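Local coordinates for SOXX (Paracoccus pantotrophus, PDB 2C1D), which is a c-type cytochrome subunit of the SoxXA complex, which initiates chemotrophic sulfur oxidation, and probably serves in electron transfer through its covalently bound heme c, at residues 95-100 against 116-121; 43-48 against 58-63; 12-17 against 71-76; 18-23 against 120-125. All blocks are in the same frame, centred on the assembly; numbering follows the deposited sequence.

Interaction 1 of 4, residues 95-100 against 116-121; sequences YKVDGF and LAPILN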
loop_
_atom_site.group_PDB
_atom_site.type_symbol
_atom_site.label_atom_id
_atom_site.label_comp_id
_atom_site.label_asym_id
_atom_site.label_seq_id
_atom_site.Cartn_x
_atom_site.Cartn_y
_atom_site.Cartn_z
ATOM N N TYR B 95 11.834 16.219 -12.581
ATOM C CA TYR B 95 11.874 17.667 -12.817
ATOM C C TYR B 95 10.502 18.168 -13.273
ATOM O O TYR B 95 10.352 18.741 -14.352
ATOM C CB TYR B 95 12.979 18.000 -13.840
ATOM C CG TYR B 95 13.517 19.407 -13.750
ATOM C CD1 TYR B 95 14.137 19.870 -12.586
ATOM C CD2 TYR B 95 13.427 20.283 -14.835
ATOM C CE1 TYR B 95 14.645 21.180 -12.498
ATOM C CE2 TYR B 95 13.958 21.577 -14.760
ATOM C CZ TYR B 95 14.574 22.010 -13.594
ATOM O OH TYR B 95 15.075 23.285 -13.515
ATOM N N LYS B 96 9.500 17.927 -12.430
ATOM C CA LYS B 96 8.107 18.207 -12.736
ATOM C C LYS B 96 7.462 18.801 -11.512
ATOM O O LYS B 96 7.699 18.354 -10.388
ATOM C CB LYS B 96 7.352 16.934 -13.128
ATOM C CG LYS B 96 5.928 17.170 -13.605
ATOM C CD LYS B 96 5.306 15.865 -14.125
ATOM C CE LYS B 96 3.831 16.014 -14.502
ATOM N NZ LYS B 96 3.356 14.788 -15.220
ATOM N N VAL B 97 6.656 19.828 -11.718
ATOM C CA VAL B 97 6.181 20.618 -10.595
ATOM C C VAL B 97 4.678 20.766 -10.510
ATOM O O VAL B 97 4.162 21.238 -9.506
ATOM C CB VAL B 97 6.826 22.022 -10.602
ATOM C CG1 VAL B 97 8.327 21.918 -10.415
ATOM C CG2 VAL B 97 6.471 22.776 -11.886
ATOM N N ASP B 98 3.954 20.342 -11.534
ATOM C CA ASP B 98 2.501 20.475 -11.496
ATOM C C ASP B 98 1.816 19.453 -12.395
ATOM O O ASP B 98 2.479 18.659 -13.065
ATOM C CB ASP B 98 2.086 21.924 -11.828
ATOM C CG ASP B 98 2.321 22.312 -13.302
ATOM O OD1 ASP B 98 2.943 21.555 -14.076
ATOM O OD2 ASP B 98 1.903 23.385 -13.778
ATOM N N GLY B 99 0.489 19.476 -12.415
ATOM C CA GLY B 99 -0.310 18.531 -13.185
ATOM C C GLY B 99 -0.570 17.234 -12.417
ATOM O O GLY B 99 -0.791 16.174 -13.016
ATOM N N PHE B 100 -0.534 17.315 -11.091
ATOM C CA PHE B 100 -0.705 16.121 -10.249
ATOM C C PHE B 100 -2.111 16.014 -9.700
ATOM O O PHE B 100 -2.875 17.001 -9.646
ATOM C CB PHE B 100 0.286 16.145 -9.077
ATOM C CG PHE B 100 1.697 16.283 -9.504
ATOM C CD1 PHE B 100 2.483 17.340 -9.043
ATOM C CD2 PHE B 100 2.259 15.358 -10.362
ATOM C CE1 PHE B 100 3.796 17.475 -9.448
ATOM C CE2 PHE B 100 3.570 15.480 -10.771
ATOM C CZ PHE B 100 4.341 16.548 -10.336
ATOM N N LEU B 116 4.978 22.733 -7.167
ATOM C CA LEU B 116 5.832 22.103 -6.178
ATOM C C LEU B 116 7.304 22.317 -6.503
ATOM O O LEU B 116 7.675 22.520 -7.675
ATOM C CB LEU B 116 5.572 20.596 -6.200
ATOM C CG LEU B 116 4.564 19.945 -5.251
ATOM C CD1 LEU B 116 3.465 20.862 -4.750
ATOM C CD2 LEU B 116 4.013 18.652 -5.844
ATOM N N ALA B 117 8.162 22.203 -5.497
ATOM C CA ALA B 117 9.575 21.958 -5.781
ATOM C C ALA B 117 9.698 20.654 -6.575
ATOM O O ALA B 117 9.040 19.654 -6.239
ATOM C CB ALA B 117 10.387 21.845 -4.497
ATOM N N PRO B 118 10.564 20.621 -7.579
ATOM C CA PRO B 118 10.805 19.364 -8.293
ATOM C C PRO B 118 11.550 18.416 -7.358
ATOM O O PRO B 118 12.191 18.880 -6.404
ATOM C CB PRO B 118 11.694 19.787 -9.460
ATOM C CG PRO B 118 12.425 20.979 -8.952
ATOM C CD PRO B 118 11.421 21.707 -8.091
ATOM N N ILE B 119 11.453 17.115 -7.599
ATOM C CA ILE B 119 12.091 16.158 -6.698
ATOM C C ILE B 119 13.617 16.353 -6.696
ATOM O O ILE B 119 14.263 16.327 -5.657
ATOM C CB ILE B 119 11.688 14.696 -7.065
ATOM C CG1 ILE B 119 10.158 14.517 -6.919
ATOM C CG2 ILE B 119 12.510 13.676 -6.214
ATOM C CD1 ILE B 119 9.621 13.276 -7.629
ATOM N N LEU B 120 14.191 16.531 -7.871
ATOM C CA LEU B 120 15.585 16.902 -7.997
ATOM C C LEU B 120 15.712 18.319 -8.580
ATOM O O LEU B 120 14.925 18.709 -9.431
ATOM C CB LEU B 120 16.273 15.901 -8.911
ATOM C CG LEU B 120 16.358 14.452 -8.408
ATOM C CD1 LEU B 120 17.016 13.583 -9.484
ATOM C CD2 LEU B 120 17.151 14.377 -7.141
ATOM N N ASN B 121 16.700 19.091 -8.134
ATOM C CA ASN B 121 16.945 20.396 -8.757
ATOM C C ASN B 121 17.707 20.216 -10.092
ATOM O O ASN B 121 18.094 19.114 -10.435
ATOM C CB ASN B 121 17.598 21.390 -7.771
ATOM C CG ASN B 121 19.001 20.997 -7.337
ATOM O OD1 ASN B 121 19.382 21.109 -6.142
ATOM N ND2 ASN B 121 19.795 20.584 -8.284
HETATM O O HOH W 1 9.659 16.304 -9.802
#

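Interaction 2 of 4, residues 43-48 against 58-63; sequences ACHQIG and TIAPPL. With HEC (heme c), chain O.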
loop_
_atom_site.group_PDB
_atom_site.type_symbol
_atom_site.label_atom_id
_atom_site.label_comp_id
_atom_site.label_asym_id
_atom_site.label_seq_id
_atom_site.Cartn_x
_atom_site.Cartn_y
_atom_site.Cartn_z
ATOM N N ALA B 43 15.805 2.052 -5.947
ATOM C CA ALA B 43 14.571 1.418 -5.484
ATOM C C ALA B 43 13.983 0.581 -6.601
ATOM O O ALA B 43 13.387 -0.450 -6.338
ATOM C CB ALA B 43 13.524 2.428 -4.990
ATOM N N CYS B 44 14.164 1.026 -7.848
ATOM C CA CYS B 44 13.621 0.331 -9.014
ATOM C C CYS B 44 14.655 -0.348 -9.920
ATOM O O CYS B 44 14.325 -1.370 -10.533
ATOM C CB CYS B 44 12.796 1.307 -9.841
ATOM S SG CYS B 44 11.364 1.909 -8.933
ATOM N N HIS B 45 15.875 0.206 -9.997
ATOM C CA HIS B 45 16.960 -0.269 -10.877
ATOM C C HIS B 45 18.168 -0.800 -10.130
ATOM O O HIS B 45 18.656 -0.179 -9.188
ATOM C CB HIS B 45 17.544 0.866 -11.745
ATOM C CG HIS B 45 16.572 1.525 -12.675
ATOM N ND1 HIS B 45 15.328 1.021 -12.945
ATOM C CD2 HIS B 45 16.668 2.664 -13.394
ATOM C CE1 HIS B 45 14.702 1.824 -13.787
ATOM N NE2 HIS B 45 15.484 2.838 -14.057
ATOM N N GLN B 46 18.709 -1.911 -10.611
ATOM C CA GLN B 46 20.023 -2.361 -10.185
ATOM C C GLN B 46 21.076 -1.511 -10.895
ATOM O O GLN B 46 20.844 -1.025 -11.986
ATOM C CB GLN B 46 20.250 -3.826 -10.572
ATOM C CG GLN B 46 19.615 -4.851 -9.645
ATOM C CD GLN B 46 19.532 -6.258 -10.278
ATOM O OE1 GLN B 46 20.048 -6.480 -11.385
ATOM N NE2 GLN B 46 18.879 -7.202 -9.576
ATOM N N ILE B 47 22.216 -1.324 -10.250
ATOM C CA ILE B 47 23.370 -0.689 -10.860
ATOM C C ILE B 47 24.579 -1.549 -10.535
ATOM O O ILE B 47 25.156 -1.468 -9.443
ATOM C CB ILE B 47 23.569 0.757 -10.346
ATOM C CG1 ILE B 47 22.269 1.562 -10.414
ATOM C CG2 ILE B 47 24.663 1.439 -11.162
ATOM C CD1 ILE B 47 22.398 2.972 -9.884
ATOM N N GLY B 48 24.932 -2.425 -11.465
ATOM C CA GLY B 48 26.058 -3.331 -11.271
ATOM C C GLY B 48 27.378 -2.640 -10.988
ATOM O O GLY B 48 28.189 -3.136 -10.207
ATOM N N THR B 58 13.991 -4.572 -8.634
ATOM C CA THR B 58 13.869 -5.341 -9.872
ATOM C C THR B 58 12.664 -4.888 -10.654
ATOM O O THR B 58 12.120 -5.652 -11.458
ATOM C CB THR B 58 13.743 -6.859 -9.586
ATOM O OG1 THR B 58 12.696 -7.103 -8.630
ATOM C CG2 THR B 58 15.002 -7.393 -8.929
ATOM N N ILE B 59 12.248 -3.645 -10.433
ATOM C CA ILE B 59 11.119 -3.063 -11.153
ATOM C C ILE B 59 11.477 -2.867 -12.640
ATOM O O ILE B 59 10.659 -3.101 -13.538
ATOM C CB ILE B 59 10.759 -1.707 -10.522
ATOM C CG1 ILE B 59 10.273 -1.871 -9.065
ATOM C CG2 ILE B 59 9.746 -0.908 -11.378
ATOM C CD1 ILE B 59 9.009 -2.683 -8.871
ATOM N N ALA B 60 12.693 -2.405 -12.884
ATOM C CA ALA B 60 13.129 -2.143 -14.243
ATOM C C ALA B 60 14.523 -2.676 -14.448
ATOM O O ALA B 60 15.242 -2.907 -13.486
ATOM C CB ALA B 60 13.080 -0.666 -14.501
ATOM N N PRO B 61 14.920 -2.878 -15.706
ATOM C CA PRO B 61 16.264 -3.390 -16.010
ATOM C C PRO B 61 17.413 -2.550 -15.411
ATOM O O PRO B 61 17.246 -1.341 -15.144
ATOM C CB PRO B 61 16.305 -3.359 -17.551
ATOM C CG PRO B 61 14.873 -3.505 -17.967
ATOM C CD PRO B 61 14.126 -2.657 -16.928
ATOM N N PRO B 62 18.556 -3.178 -15.176
ATOM C CA PRO B 62 19.713 -2.467 -14.640
ATOM C C PRO B 62 20.101 -1.267 -15.489
ATOM O O PRO B 62 19.788 -1.220 -16.684
ATOM C CB PRO B 62 20.823 -3.535 -14.656
ATOM C CG PRO B 62 20.099 -4.814 -14.581
ATOM C CD PRO B 62 18.848 -4.613 -15.376
ATOM N N LEU B 63 20.766 -0.313 -14.855
ATOM C CA LEU B 63 21.177 0.919 -15.509
ATOM C C LEU B 63 22.516 0.755 -16.221
ATOM O O LEU B 63 22.922 1.625 -16.986
ATOM C CB LEU B 63 21.262 2.056 -14.482
ATOM C CG LEU B 63 19.900 2.585 -14.054
ATOM C CD1 LEU B 63 20.069 3.749 -13.059
ATOM C CD2 LEU B 63 19.122 3.000 -15.297
HETATM FE FE HEC O . 14.172 4.676 -14.271
HETATM C CHA HEC O . 13.666 3.522 -17.442
HETATM C CHB HEC O . 17.133 6.029 -15.195
HETATM C CHC HEC O . 14.485 6.038 -11.187
HETATM C CHD HEC O . 11.365 2.966 -13.176
HETATM N NA HEC O . 15.198 4.782 -16.016
HETATM C C1A HEC O . 14.836 4.190 -17.190
HETATM C C2A HEC O . 15.906 4.407 -18.137
HETATM C C3A HEC O . 16.882 5.103 -17.519
HETATM C C4A HEC O . 16.431 5.354 -16.162
HETATM C CMA HEC O . 18.239 5.596 -18.054
HETATM C CAA HEC O . 15.848 3.907 -19.581
HETATM C CBA HEC O . 15.917 2.388 -19.656
HETATM C CGA HEC O . 17.360 2.055 -19.614
HETATM O O1A HEC O . 18.042 2.404 -20.603
HETATM O O2A HEC O . 17.839 1.464 -18.618
HETATM N NB HEC O . 15.542 5.776 -13.365
HETATM C C1B HEC O . 16.673 6.309 -13.944
HETATM C C2B HEC O . 17.292 7.236 -13.011
HETATM C C3B HEC O . 16.569 7.231 -11.888
HETATM C C4B HEC O . 15.453 6.327 -12.106
HETATM C CMB HEC O . 18.603 7.991 -13.277
HETATM C CAB HEC O . 16.856 8.081 -10.615
HETATM C CBB HEC O . 16.966 9.419 -10.925
HETATM N NC HEC O . 13.117 4.522 -12.463
HETATM C C1C HEC O . 13.431 5.185 -11.330
HETATM C C2C HEC O . 12.504 4.749 -10.288
HETATM C C3C HEC O . 11.546 4.012 -10.872
HETATM C C4C HEC O . 11.990 3.771 -12.242
HETATM C CMC HEC O . 12.406 5.390 -8.894
HETATM C CAC HEC O . 10.288 3.321 -10.229
HETATM C CBC HEC O . 9.398 4.049 -9.539
HETATM N ND HEC O . 12.713 3.450 -15.171
HETATM C C1D HEC O . 11.661 2.823 -14.518
HETATM C C2D HEC O . 10.936 2.016 -15.473
HETATM C C3D HEC O . 11.669 2.197 -16.808
HETATM C C4D HEC O . 12.756 3.089 -16.512
HETATM C CMD HEC O . 9.681 1.136 -15.223
HETATM C CAD HEC O . 11.362 1.556 -18.193
HETATM C CBD HEC O . 10.436 2.499 -18.958
HETATM C CGD HEC O . 9.160 1.812 -19.400
HETATM O O1D HEC O . 8.077 2.050 -18.765
HETATM O O2D HEC O . 9.264 1.028 -20.392
HETATM O O HOH W 2 16.827 -4.057 -11.682
#

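Interaction 3 of 4, residues 12-17 against 71-76; sequences EGAVEA and TEAQLR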
loop_
_atom_site.group_PDB
_atom_site.type_symbol
_atom_site.label_atom_id
_atom_site.label_comp_id
_atom_site.label_asym_id
_atom_site.label_seq_id
_atom_site.Cartn_x
_atom_site.Cartn_y
_atom_site.Cartn_z
ATOM N N GLU B 12 10.913 14.326 -28.906
ATOM C CA GLU B 12 10.945 12.852 -28.833
ATOM C C GLU B 12 11.589 12.401 -27.510
ATOM O O GLU B 12 12.417 11.471 -27.480
ATOM C CB GLU B 12 11.665 12.230 -30.052
ATOM C CG GLU B 12 11.110 12.591 -31.445
ATOM C CD GLU B 12 9.585 12.522 -31.545
ATOM O OE1 GLU B 12 8.976 13.470 -32.108
ATOM O OE2 GLU B 12 8.984 11.523 -31.059
ATOM N N GLY B 13 11.220 13.095 -26.426
ATOM C CA GLY B 13 11.726 12.830 -25.086
ATOM C C GLY B 13 13.061 13.462 -24.721
ATOM O O GLY B 13 13.365 13.587 -23.532
ATOM N N ALA B 14 13.861 13.836 -25.724
ATOM C CA ALA B 14 15.226 14.336 -25.531
ATOM C C ALA B 14 15.245 15.813 -25.147
ATOM O O ALA B 14 14.361 16.578 -25.526
ATOM C CB ALA B 14 16.080 14.110 -26.807
ATOM N N VAL B 15 16.248 16.202 -24.367
ATOM C CA VAL B 15 16.442 17.604 -23.992
ATOM C C VAL B 15 17.852 17.979 -24.386
ATOM O O VAL B 15 18.813 17.555 -23.763
ATOM C CB VAL B 15 16.211 17.830 -22.473
ATOM C CG1 VAL B 15 16.520 19.264 -22.071
ATOM C CG2 VAL B 15 14.796 17.480 -22.128
ATOM N N GLU B 16 17.977 18.776 -25.433
ATOM C CA GLU B 16 19.280 19.026 -26.049
ATOM C C GLU B 16 20.166 19.925 -25.208
ATOM O O GLU B 16 21.369 19.722 -25.174
ATOM C CB GLU B 16 19.118 19.626 -27.460
ATOM C CG GLU B 16 18.494 18.663 -28.464
ATOM C CD GLU B 16 19.396 17.484 -28.812
ATOM O OE1 GLU B 16 18.852 16.365 -29.039
ATOM O OE2 GLU B 16 20.639 17.670 -28.872
ATOM N N ALA B 17 19.565 20.878 -24.504
ATOM C CA ALA B 17 20.318 21.904 -23.783
ATOM C C ALA B 17 20.452 21.594 -22.273
ATOM O O ALA B 17 19.515 21.091 -21.641
ATOM C CB ALA B 17 19.636 23.244 -23.962
ATOM N N THR B 71 21.903 8.914 -25.900
ATOM C CA THR B 71 22.781 10.083 -25.930
ATOM C C THR B 71 22.578 10.855 -24.636
ATOM O O THR B 71 21.549 10.709 -23.971
ATOM C CB THR B 71 22.427 11.032 -27.083
ATOM O OG1 THR B 71 21.114 11.540 -26.893
ATOM C CG2 THR B 71 22.360 10.315 -28.454
ATOM N N GLU B 72 23.538 11.710 -24.317
ATOM C CA GLU B 72 23.383 12.678 -23.235
ATOM C C GLU B 72 22.003 13.337 -23.229
ATOM O O GLU B 72 21.352 13.394 -22.182
ATOM C CB GLU B 72 24.480 13.736 -23.318
ATOM C CG GLU B 72 24.406 14.833 -22.266
ATOM C CD GLU B 72 25.498 15.869 -22.432
ATOM O OE1 GLU B 72 26.339 15.736 -23.329
ATOM O OE2 GLU B 72 25.506 16.841 -21.673
ATOM N N ALA B 73 21.539 13.810 -24.384
ATOM C CA ALA B 73 20.281 14.553 -24.450
ATOM C C ALA B 73 19.088 13.672 -24.133
ATOM O O ALA B 73 18.124 14.094 -23.497
ATOM C CB ALA B 73 20.094 15.177 -25.833
ATOM N N GLN B 74 19.126 12.448 -24.621
ATOM C CA GLN B 74 18.073 11.499 -24.285
ATOM C C GLN B 74 18.050 11.227 -22.774
ATOM O O GLN B 74 16.991 11.169 -22.180
ATOM C CB GLN B 74 18.257 10.220 -25.083
ATOM C CG GLN B 74 17.904 10.457 -26.540
ATOM C CD GLN B 74 18.266 9.316 -27.475
ATOM O OE1 GLN B 74 19.260 8.604 -27.280
ATOM N NE2 GLN B 74 17.460 9.161 -28.511
ATOM N N LEU B 75 19.231 11.052 -22.185
ATOM C CA LEU B 75 19.341 10.709 -20.777
ATOM C C LEU B 75 18.794 11.866 -19.950
ATOM O O LEU B 75 18.075 11.639 -18.999
ATOM C CB LEU B 75 20.780 10.361 -20.401
ATOM C CG LEU B 75 21.360 9.069 -21.002
ATOM C CD1 LEU B 75 22.857 9.002 -20.802
ATOM C CD2 LEU B 75 20.696 7.829 -20.410
ATOM N N ARG B 76 19.073 13.109 -20.354
ATOM C CA ARG B 76 18.569 14.284 -19.623
ATOM C C ARG B 76 17.057 14.294 -19.597
ATOM O O ARG B 76 16.429 14.483 -18.550
ATOM C CB ARG B 76 19.121 15.575 -20.252
ATOM C CG ARG B 76 18.576 16.892 -19.708
ATOM C CD ARG B 76 19.234 18.114 -20.370
ATOM N NE ARG B 76 20.670 18.106 -20.117
ATOM C CZ ARG B 76 21.631 17.930 -21.026
ATOM N NH1 ARG B 76 21.377 17.730 -22.318
ATOM N NH2 ARG B 76 22.882 17.944 -20.621
HETATM O O HOH W 3 15.121 11.003 -29.282
HETATM O O HOH W 4 19.078 13.009 -29.247
#

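Interaction 4 of 4, residues 18-23 against 120-125; sequences SLTGAP and LNAQQI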
loop_
_atom_site.group_PDB
_atom_site.type_symbol
_atom_site.label_atom_id
_atom_site.label_comp_id
_atom_site.label_asym_id
_atom_site.label_seq_id
_atom_site.Cartn_x
_atom_site.Cartn_y
_atom_site.Cartn_z
ATOM N N SER B 18 21.621 21.910 -21.723
ATOM C CA SER B 18 21.878 21.777 -20.289
ATOM C C SER B 18 20.826 22.549 -19.537
ATOM O O SER B 18 20.441 23.660 -19.931
ATOM C CB SER B 18 23.255 22.336 -19.928
ATOM O OG SER B 18 23.511 22.232 -18.537
ATOM N N LEU B 19 20.330 21.931 -18.473
ATOM C CA LEU B 19 19.347 22.548 -17.601
ATOM C C LEU B 19 19.950 23.674 -16.772
ATOM O O LEU B 19 19.194 24.496 -16.251
ATOM C CB LEU B 19 18.734 21.516 -16.660
ATOM C CG LEU B 19 17.891 20.390 -17.254
ATOM C CD1 LEU B 19 17.404 19.489 -16.148
ATOM C CD2 LEU B 19 16.721 20.955 -18.032
ATOM N N THR B 20 21.283 23.692 -16.632
ATOM C CA THR B 20 21.981 24.700 -15.825
ATOM C C THR B 20 23.061 25.526 -16.531
ATOM O O THR B 20 23.378 26.619 -16.066
ATOM C CB THR B 20 22.665 24.059 -14.610
ATOM O OG1 THR B 20 23.665 23.136 -15.048
ATOM C CG2 THR B 20 21.683 23.248 -13.762
ATOM N N GLY B 21 23.653 24.997 -17.595
ATOM C CA GLY B 21 24.861 25.569 -18.174
ATOM C C GLY B 21 26.157 25.161 -17.498
ATOM O O GLY B 21 27.234 25.622 -17.869
ATOM N N ALA B 22 26.074 24.302 -16.486
ATOM C CA ALA B 22 27.257 23.901 -15.748
ATOM C C ALA B 22 27.446 22.402 -15.952
ATOM O O ALA B 22 26.471 21.658 -15.940
ATOM C CB ALA B 22 27.102 24.224 -14.275
ATOM N N PRO B 23 28.688 21.950 -16.096
ATOM C CA PRO B 23 28.957 20.518 -16.286
ATOM C C PRO B 23 28.388 19.691 -15.137
ATOM O O PRO B 23 28.491 20.133 -14.006
ATOM C CB PRO B 23 30.494 20.437 -16.257
ATOM C CG PRO B 23 30.983 21.832 -16.524
ATOM C CD PRO B 23 29.926 22.750 -16.045
ATOM N N LEU B 120 14.191 16.531 -7.871
ATOM C CA LEU B 120 15.585 16.902 -7.997
ATOM C C LEU B 120 15.712 18.319 -8.580
ATOM O O LEU B 120 14.925 18.709 -9.431
ATOM C CB LEU B 120 16.273 15.901 -8.911
ATOM C CG LEU B 120 16.358 14.452 -8.408
ATOM C CD1 LEU B 120 17.016 13.583 -9.484
ATOM C CD2 LEU B 120 17.151 14.377 -7.141
ATOM N N ASN B 121 16.700 19.091 -8.134
ATOM C CA ASN B 121 16.945 20.396 -8.757
ATOM C C ASN B 121 17.707 20.216 -10.092
ATOM O O ASN B 121 18.094 19.114 -10.435
ATOM C CB ASN B 121 17.598 21.390 -7.771
ATOM C CG ASN B 121 19.001 20.997 -7.337
ATOM O OD1 ASN B 121 19.382 21.109 -6.142
ATOM N ND2 ASN B 121 19.795 20.584 -8.284
ATOM N N ALA B 122 17.918 21.288 -10.837
ATOM C CA ALA B 122 18.471 21.181 -12.216
ATOM C C ALA B 122 19.885 20.654 -12.273
ATOM O O ALA B 122 20.210 19.854 -13.139
ATOM C CB ALA B 122 18.365 22.500 -12.943
ATOM N N GLN B 123 20.738 21.086 -11.344
ATOM C CA GLN B 123 22.113 20.617 -11.304
ATOM C C GLN B 123 22.168 19.153 -10.881
ATOM O O GLN B 123 23.031 18.415 -11.356
ATOM C CB GLN B 123 22.989 21.465 -10.354
ATOM C CG GLN B 123 24.473 21.134 -10.413
ATOM C CD GLN B 123 25.050 21.283 -11.810
ATOM O OE1 GLN B 123 25.785 20.398 -12.308
ATOM N NE2 GLN B 123 24.709 22.381 -12.459
ATOM N N GLN B 124 21.266 18.738 -9.992
ATOM C CA GLN B 124 21.192 17.321 -9.594
ATOM C C GLN B 124 20.904 16.439 -10.816
ATOM O O GLN B 124 21.544 15.398 -10.993
ATOM C CB GLN B 124 20.126 17.113 -8.514
ATOM C CG GLN B 124 20.667 17.572 -7.138
ATOM C CD GLN B 124 19.625 17.623 -6.062
ATOM O OE1 GLN B 124 18.457 17.711 -6.346
ATOM N NE2 GLN B 124 20.061 17.591 -4.818
ATOM N N ILE B 125 19.990 16.894 -11.669
ATOM C CA ILE B 125 19.689 16.178 -12.910
ATOM C C ILE B 125 20.956 16.078 -13.760
ATOM O O ILE B 125 21.270 15.011 -14.271
ATOM C CB ILE B 125 18.554 16.860 -13.749
ATOM C CG1 ILE B 125 17.251 17.035 -12.972
ATOM C CG2 ILE B 125 18.314 16.086 -15.084
ATOM C CD1 ILE B 125 16.448 15.861 -12.777
#

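Interaction 1 of 4, residues 95-100 against 116-121
Between Val97 and Leu116 the two loops share a single direct backbone hydrogen bond: Leu116 N gives its hydrogen to Val97 O at 2.9 Å. Water 1 adds a bridge, accepting from Lys96 N at 3.1 Å and from Ile119 N at 3.0 Å, so that one oxygen serves both backbones. The apolar contacts run alongside. Tyr95 and Pro118 lie side by side and point the same way, with CD1 of the tyrosine 4.0 Å from CB of the proline. Because CG of Tyr95 is anti to its own N (chi1 -156°), the ring reaches past the proline and brings its edge to Leu120 O, 3.5 Å from CD1; the phenol OH is bonded to Thr3 O. The Val97 side chain lies near the Pro118 ring, its exact placing being doubtful, while Phe100 CD1 meets Leu116 CD2 obliquely at 3.8 Å. The chain of SOXA also takes part, its Glu177 forming a salt bridge with Lys96 and its Gln175 a hydrogen bond to Ala117 O. Joined without regular strand, the two segments form the neck of an excursion in the cytochrome c domain, between helix 72-81 and helix 122-133, at the interface with SOXA.

Interaction 2 of 4, residues 43-48 against 58-63
His45 reaches from its loop past Leu63 and Ala60 to the heme iron. Its CB lies 3.7 Å from Leu63 CG, and the two side chains cross at about a right angle. With CG anti to the carbonyl carbon (chi1 -61°), the ring has Pro61 O over one face, 3.8 Å from ND1, and heme atom C1C over the other. ND1 is buried and has no partner in the model. At the tip NE2 binds the iron at 2.3 Å, and Met91 supplies the other axial ligand. Next to it, Cys44 SG is bonded to heme CAC, while its CB packs on Ile59 CB at 3.7 Å. The backbones hold this frame: Ala60 N donates to Cys44 O at 3.0 Å, Leu63 N to Gln46 O at 3.0 Å, and water 2 links Gln46 N with Ala60 O. This is the end of the CXXCH heme-attachment motif of c-type cytochromes, backed by a following loop. Both segments belong to the connection between helix 26-33 and helix 66-69; Ile47 and Leu63 lean on Met33 of the former, and Thr58 OG1 bonds to Met191 of the chain of SOXA.

Interaction 3 of 4, residues 12-17 against 71-76
Val15 and Arg76 form the tight half of this contact. The valine side chain crosses the arginine chain at about a right angle, CG1 lying 3.4 Å from Arg76 CD, and Val15 O accepts from NH1 at 2.9 Å almost exactly in the guanidinium plane. A bend at chi3 (-61°) after an extended start turns the guanidinium back under the loop, where Ala17 O lies over one of its faces. Two carboxylates fix its rotation and probably offset its charge: Glu72 OE2 takes NH2 in a salt bridge at 3.0 Å, and Glu126 of helix 122-133 takes NE. Val15 N meanwhile donates to Ala73 O at 3.0 Å. All this happens on the first turn of helix 72-81, whose start is a capping box: Thr71 OG1 accepts from Gln74 N, and Gln74 OE1 from Thr71 N at 3.0 Å. The looser side lies at Ala14, Glu16 and Gln74, where waters enter. Ala14 CB comes no nearer to Ala73 CB than 4.3 Å, and Glu16, bent at chi2, brings OE1 to 3.6 Å from the Ala73 methyl. Water 3 spans Glu12 O and Gln74 NE2, whereas water 4 is held weakly by Glu16 OE1 and Thr71 OG1.

Interaction 4 of 4, residues 18-23 against 120-125
Leu19 and Thr20 set their side chains against the first turn of helix 122-133, one making an apolar contact and the other a mixed one. In Leu19, CG stands anti to the carbonyl carbon (chi1 -65°) and the chain then runs on extended. Its CB meets the Ala122 methyl at 3.9 Å, and this torsion carries CD1 farther in to Ile125 CG2, at 3.7 Å; the leucine and isoleucine chains meet at a slant. Ile125 presents this branch because CG2 is anti to its backbone N, while CG1 lies beside that nitrogen.

The two branches of Thr20 meet different partners. At chi1 63° its OG1 lies between the backbone N and the carbonyl carbon; it accepts from Ala22 N at 3.0 Å in an ST turn and also lies next to the Gln123 amide, whose orientation is uncertain. The methyl CG2 faces the helix and packs 3.5 Å from Ala122 CB. Gln123, whose chain bends at chi2 (57°), crosses Thr20 at about a right angle and brings its amide up to the Ala22 methyl as well. Just before, Ser18 OG accepts from both Thr20 N, at 3.3 Å, and Gly21 N, at 2.9 Å, the first bond making an ST turn and the second an ST motif.

The loop, which leads to helix 26-33, thus lies along the start of helix 122-133. Leu19 also touches Arg76 of helix 72-81 and bonds through its N to Glu126, and Ile125 packs on Val79, so the contact touches both helix 72-81 and helix 122-133.

In the fold
From the N terminus, the loop ahead of helix 26-33 makes two contacts in succession. Residues 12-17 close a long loop at the start of helix 72-81 (interaction 3), and residues 18-23 close a still longer one at the start of helix 122-133 (interaction 4). These two cross along the chain and touch where Arg76 meets Ser18 and Leu19, tying the N-terminal segment to both helices. Interaction 2, a short closure at the heme, nests within both loops. Interaction 1 opens after interaction 3 has closed and shares Leu120 and Asn121 with interaction 4, with Tyr95 touching Ala122. Its centre is 23 Å from that of interaction 2, across the centre of the chain.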